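Local coordinates for protein EXOU (Pseudomonas aeruginosa, PDB 4AKX) that is a cytotoxic type III secretion toxin, probably a patatin-like phospholipase, in complex here with its chaperone SpcU, at residues V575-I587 with A607-I620. Numbering follows the deposited sequence.
Sequences VAVIAENIRKEVI and AEEQLRHATSPAEI
Where Ala579 faces Leu611, their CA atoms 5.5 Å apart, the helix of 575-587 runs antiparallel to that of 607-613, the axes 9.1 Å apart at closest approach and inclined at 161°; the chain then turns through 614-616 into a further helix from Pro617. Ile620, on this last helix, fits as a knob into the hole formed by Val575, Ile578, Ala579 and Ile582. Its CD1 lies 4.0 Å from Ala579 CB, and its CG2 meets Ile582 CD1 at 3.9 Å. Leu611 enters from the helix of 607-613: CG beside the backbone N (chi1 -69°) and an extended chi2 carry its CD1 to Ile582 CG2 at 4.0 Å, the two side chains crossing at about a right angle. The small Ala579 lets the backbones close in, its CB lying 3.8 Å from Leu611 O. At the turn, CG2 of Val575 rests on Pro617 CD. Toward the other end, the aliphatic part of Arg583 crosses Glu608 at a slant, Arg583 CD 3.9 Å from Glu608 CG, without a hydrogen bond between them. The guanidinium instead makes a side-on salt bridge with Glu580, NE to OE1 and NH2 to OE2, the oxygens near its own plane but approached from above the carboxylate plane; NH1 pairs with Glu328. Ser616 N-caps the next helix, its OG accepting from Glu619 N at 3.2 Å; Glu619 OE1 in turn accepts hydrogen bonds from Thr615 N and OG1, both from the same face of its carboxylate. Trp654 of helix 646-656 packs on Ile578 and Ile582. The arrangement is an antiparallel helical hairpin with a third, N-capped helix packing Ile620 against the first, part of the small helical bundle at the C-terminus of ExoU.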
loop_
_atom_site.group_PDB
_atom_site.type_symbol
_atom_site.label_atom_id
_atom_site.label_comp_id
_atom_site.label_asym_id
_atom_site.label_seq_id
_atom_site.Cartn_x
_atom_site.Cartn_y
_atom_site.Cartn_z
ATOM N N VAL B 575 -27.068 18.329 9.154
ATOM C CA VAL B 575 -26.222 17.159 8.915
ATOM C C VAL B 575 -24.921 17.204 9.716
ATOM O O VAL B 575 -24.427 16.185 10.168
ATOM C CB VAL B 575 -25.920 16.922 7.424
ATOM C CG1 VAL B 575 -24.955 15.787 7.284
ATOM C CG2 VAL B 575 -27.175 16.588 6.649
ATOM N N ALA B 576 -24.385 18.385 9.929
ATOM C CA ALA B 576 -23.129 18.491 10.656
ATOM C C ALA B 576 -23.313 18.157 12.130
ATOM O O ALA B 576 -22.447 17.522 12.710
ATOM C CB ALA B 576 -22.519 19.878 10.496
ATOM N N VAL B 577 -24.419 18.581 12.753
ATOM C CA VAL B 577 -24.591 18.230 14.171
ATOM C C VAL B 577 -24.764 16.721 14.329
ATOM O O VAL B 577 -24.091 16.125 15.169
ATOM C CB VAL B 577 -25.622 19.092 14.973
ATOM C CG1 VAL B 577 -25.586 20.510 14.500
ATOM C CG2 VAL B 577 -27.027 18.544 14.873
ATOM N N ILE B 578 -25.571 16.096 13.460
ATOM C CA ILE B 578 -25.679 14.638 13.463
ATOM C C ILE B 578 -24.268 14.042 13.427
ATOM O O ILE B 578 -23.911 13.246 14.287
ATOM C CB ILE B 578 -26.443 14.060 12.261
ATOM C CG1 ILE B 578 -27.791 14.753 12.055
ATOM C CG2 ILE B 578 -26.537 12.546 12.393
ATOM C CD1 ILE B 578 -29.005 13.898 12.341
ATOM N N ALA B 579 -23.463 14.432 12.448
ATOM C CA ALA B 579 -22.110 13.892 12.363
ATOM C C ALA B 579 -21.344 14.092 13.650
ATOM O O ALA B 579 -20.721 13.149 14.163
ATOM C CB ALA B 579 -21.350 14.516 11.228
ATOM N N GLU B 580 -21.399 15.308 14.188
ATOM C CA GLU B 580 -20.662 15.614 15.403
ATOM C C GLU B 580 -21.108 14.727 16.532
ATOM O O GLU B 580 -20.279 14.287 17.330
ATOM C CB GLU B 580 -20.784 17.086 15.804
ATOM C CG GLU B 580 -19.711 17.564 16.771
ATOM C CD GLU B 580 -18.299 17.253 16.303
ATOM O OE1 GLU B 580 -18.117 16.383 15.415
ATOM O OE2 GLU B 580 -17.351 17.879 16.836
ATOM N N ASN B 581 -22.410 14.445 16.587
ATOM C CA ASN B 581 -22.965 13.552 17.603
ATOM C C ASN B 581 -22.420 12.144 17.496
ATOM O O ASN B 581 -21.977 11.558 18.477
ATOM C CB ASN B 581 -24.478 13.542 17.546
ATOM C CG ASN B 581 -25.081 14.769 18.206
ATOM O OD1 ASN B 581 -24.425 15.436 19.018
ATOM N ND2 ASN B 581 -26.334 15.077 17.866
ATOM N N ILE B 582 -22.378 11.638 16.289
ATOM C CA ILE B 582 -21.773 10.376 16.060
ATOM C C ILE B 582 -20.283 10.363 16.387
ATOM O O ILE B 582 -19.771 9.372 16.960
ATOM C CB ILE B 582 -21.967 9.940 14.620
ATOM C CG1 ILE B 582 -23.462 9.762 14.353
ATOM C CG2 ILE B 582 -21.180 8.667 14.345
ATOM C CD1 ILE B 582 -23.796 9.700 12.884
ATOM N N ARG B 583 -19.554 11.417 16.022
ATOM C CA ARG B 583 -18.142 11.367 16.349
ATOM C C ARG B 583 -18.040 11.166 17.852
ATOM O O ARG B 583 -17.362 10.264 18.315
ATOM C CB ARG B 583 -17.379 12.596 15.907
ATOM C CG ARG B 583 -15.915 12.528 16.307
ATOM C CD ARG B 583 -15.252 13.889 16.217
ATOM N NE ARG B 583 -15.889 14.885 17.065
ATOM C CZ ARG B 583 -15.630 15.028 18.363
ATOM N NH1 ARG B 583 -14.775 14.208 18.964
ATOM N NH2 ARG B 583 -16.213 15.997 19.064
ATOM N N LYS B 584 -18.801 11.943 18.604
ATOM C CA LYS B 584 -18.684 11.924 20.042
ATOM C C LYS B 584 -19.097 10.618 20.649
ATOM O O LYS B 584 -18.638 10.300 21.711
ATOM C CB LYS B 584 -19.486 13.047 20.674
ATOM C CG LYS B 584 -18.841 14.406 20.519
ATOM C CD LYS B 584 -19.458 15.397 21.474
ATOM C CE LYS B 584 -20.143 16.516 20.707
ATOM N NZ LYS B 584 -21.581 16.702 21.100
ATOM N N GLU B 585 -19.953 9.842 19.997
ATOM C CA GLU B 585 -20.454 8.656 20.682
ATOM C C GLU B 585 -20.238 7.295 20.049
ATOM O O GLU B 585 -20.458 6.281 20.683
ATOM C CB GLU B 585 -21.892 8.834 21.153
ATOM C CG GLU B 585 -22.952 8.631 20.093
ATOM C CD GLU B 585 -24.361 8.779 20.669
ATOM O OE1 GLU B 585 -24.896 7.751 21.155
ATOM O OE2 GLU B 585 -24.933 9.913 20.663
ATOM N N VAL B 586 -19.787 7.253 18.822
ATOM C CA VAL B 586 -19.421 5.969 18.246
ATOM C C VAL B 586 -17.902 5.876 18.116
ATOM O O VAL B 586 -17.301 4.871 18.512
ATOM C CB VAL B 586 -20.077 5.740 16.876
ATOM C CG1 VAL B 586 -19.645 4.400 16.314
ATOM C CG2 VAL B 586 -21.590 5.819 16.997
ATOM N N ILE B 587 -17.291 6.951 17.609
ATOM C CA ILE B 587 -15.858 7.022 17.401
ATOM C C ILE B 587 -15.091 7.283 18.716
ATOM O O ILE B 587 -14.245 6.485 19.130
ATOM C CB ILE B 587 -15.520 8.147 16.413
ATOM C CG1 ILE B 587 -16.282 7.991 15.093
ATOM C CG2 ILE B 587 -14.019 8.248 16.212
ATOM C CD1 ILE B 587 -16.616 6.561 14.744
ATOM N N ALA B 607 -13.024 7.305 9.654
ATOM C CA ALA B 607 -14.448 7.538 9.772
ATOM C C ALA B 607 -14.655 8.972 10.222
ATOM O O ALA B 607 -15.556 9.648 9.761
ATOM C CB ALA B 607 -15.076 6.555 10.744
ATOM N N GLU B 608 -13.760 9.465 11.060
ATOM C CA GLU B 608 -13.832 10.835 11.531
ATOM C C GLU B 608 -13.744 11.783 10.347
ATOM O O GLU B 608 -14.437 12.796 10.295
ATOM C CB GLU B 608 -12.670 11.096 12.491
ATOM C CG GLU B 608 -12.951 12.052 13.640
ATOM C CD GLU B 608 -11.761 12.184 14.607
ATOM O OE1 GLU B 608 -10.838 11.354 14.559
ATOM O OE2 GLU B 608 -11.726 13.145 15.412
ATOM N N GLU B 609 -12.880 11.435 9.397
ATOM C CA GLU B 609 -12.580 12.274 8.235
ATOM C C GLU B 609 -13.815 12.337 7.365
ATOM O O GLU B 609 -14.224 13.424 6.927
ATOM C CB GLU B 609 -11.410 11.652 7.442
ATOM C CG GLU B 609 -10.797 12.504 6.342
ATOM C CD GLU B 609 -10.508 13.928 6.789
ATOM O OE1 GLU B 609 -10.986 14.285 7.900
ATOM O OE2 GLU B 609 -9.824 14.692 6.037
ATOM N N GLN B 610 -14.391 11.157 7.100
ATOM C CA GLN B 610 -15.650 11.025 6.374
ATOM C C GLN B 610 -16.747 11.904 6.959
ATOM O O GLN B 610 -17.383 12.699 6.249
ATOM C CB GLN B 610 -16.107 9.578 6.380
ATOM C CG GLN B 610 -15.951 8.925 5.025
ATOM C CD GLN B 610 -15.825 7.430 5.113
ATOM O OE1 GLN B 610 -15.992 6.832 6.172
ATOM N NE2 GLN B 610 -15.532 6.815 3.994
ATOM N N LEU B 611 -16.930 11.768 8.265
ATOM C CA LEU B 611 -17.913 12.514 9.019
ATOM C C LEU B 611 -17.661 13.991 8.962
ATOM O O LEU B 611 -18.577 14.733 8.684
ATOM C CB LEU B 611 -17.904 12.070 10.475
ATOM C CG LEU B 611 -18.411 10.673 10.823
ATOM C CD1 LEU B 611 -18.272 10.481 12.322
ATOM C CD2 LEU B 611 -19.853 10.412 10.375
ATOM N N ARG B 612 -16.422 14.432 9.218
ATOM C CA ARG B 612 -16.093 15.878 9.089
ATOM C C ARG B 612 -16.602 16.481 7.799
ATOM O O ARG B 612 -17.099 17.580 7.819
ATOM C CB ARG B 612 -14.595 16.200 9.238
ATOM C CG ARG B 612 -14.005 15.910 10.619
ATOM C CD ARG B 612 -12.491 16.140 10.647
ATOM N NE ARG B 612 -12.163 17.566 10.476
ATOM C CZ ARG B 612 -11.382 18.071 9.493
ATOM N NH1 ARG B 612 -10.800 17.273 8.549
ATOM N NH2 ARG B 612 -11.167 19.391 9.459
ATOM N N HIS B 613 -16.496 15.759 6.686
ATOM C CA HIS B 613 -16.810 16.328 5.383
ATOM C C HIS B 613 -18.167 15.958 4.869
ATOM O O HIS B 613 -18.542 16.352 3.762
ATOM C CB HIS B 613 -15.756 15.944 4.369
ATOM C CG HIS B 613 -14.392 16.543 4.648
ATOM N ND1 HIS B 613 -13.474 15.936 5.439
ATOM C CD2 HIS B 613 -13.808 17.729 4.210
ATOM C CE1 HIS B 613 -12.368 16.702 5.508
ATOM N NE2 HIS B 613 -12.571 17.794 4.753
ATOM N N ALA B 614 -18.922 15.211 5.669
ATOM C CA ALA B 614 -20.263 14.789 5.312
ATOM C C ALA B 614 -21.226 15.965 5.108
ATOM O O ALA B 614 -21.443 16.795 6.030
ATOM C CB ALA B 614 -20.805 13.849 6.374
ATOM N N THR B 615 -21.845 15.990 3.922
ATOM C CA THR B 615 -22.767 17.050 3.533
ATOM C C THR B 615 -24.201 16.549 3.396
ATOM O O THR B 615 -25.148 17.349 3.356
ATOM C CB THR B 615 -22.360 17.662 2.184
ATOM O OG1 THR B 615 -21.678 16.667 1.412
ATOM C CG2 THR B 615 -21.449 18.885 2.384
ATOM N N SER B 616 -24.359 15.234 3.304
ATOM C CA SER B 616 -25.681 14.651 3.180
ATOM C C SER B 616 -25.845 13.408 4.031
ATOM O O SER B 616 -24.914 12.628 4.193
ATOM C CB SER B 616 -25.916 14.244 1.752
ATOM O OG SER B 616 -25.443 12.925 1.589
ATOM N N PRO B 617 -27.077 13.148 4.470
ATOM C CA PRO B 617 -27.348 11.925 5.221
ATOM C C PRO B 617 -26.749 10.686 4.572
ATOM O O PRO B 617 -26.343 9.786 5.287
ATOM C CB PRO B 617 -28.864 11.828 5.179
ATOM C CG PRO B 617 -29.239 12.555 3.936
ATOM C CD PRO B 617 -28.314 13.732 3.933
ATOM N N ALA B 618 -26.701 10.632 3.238
ATOM C CA ALA B 618 -26.252 9.411 2.530
ATOM C C ALA B 618 -24.802 9.168 2.787
ATOM O O ALA B 618 -24.379 8.027 3.009
ATOM C CB ALA B 618 -26.483 9.517 1.044
ATOM N N GLU B 619 -24.034 10.255 2.762
ATOM C CA GLU B 619 -22.613 10.203 3.107
ATOM C C GLU B 619 -22.419 9.798 4.547
ATOM O O GLU B 619 -21.467 9.123 4.862
ATOM C CB GLU B 619 -21.954 11.546 2.883
ATOM C CG GLU B 619 -22.276 12.153 1.536
ATOM C CD GLU B 619 -21.280 13.210 1.139
ATOM O OE1 GLU B 619 -20.897 14.004 2.014
ATOM O OE2 GLU B 619 -20.875 13.236 -0.041
ATOM N N ILE B 620 -23.329 10.205 5.424
ATOM C CA ILE B 620 -23.232 9.800 6.810
ATOM C C ILE B 620 -23.475 8.323 6.957
ATOM O O ILE B 620 -22.777 7.639 7.709
ATOM C CB ILE B 620 -24.129 10.632 7.741
ATOM C CG1 ILE B 620 -23.383 11.913 8.108
ATOM C CG2 ILE B 620 -24.462 9.863 9.016
ATOM C CD1 ILE B 620 -24.181 12.869 8.945
#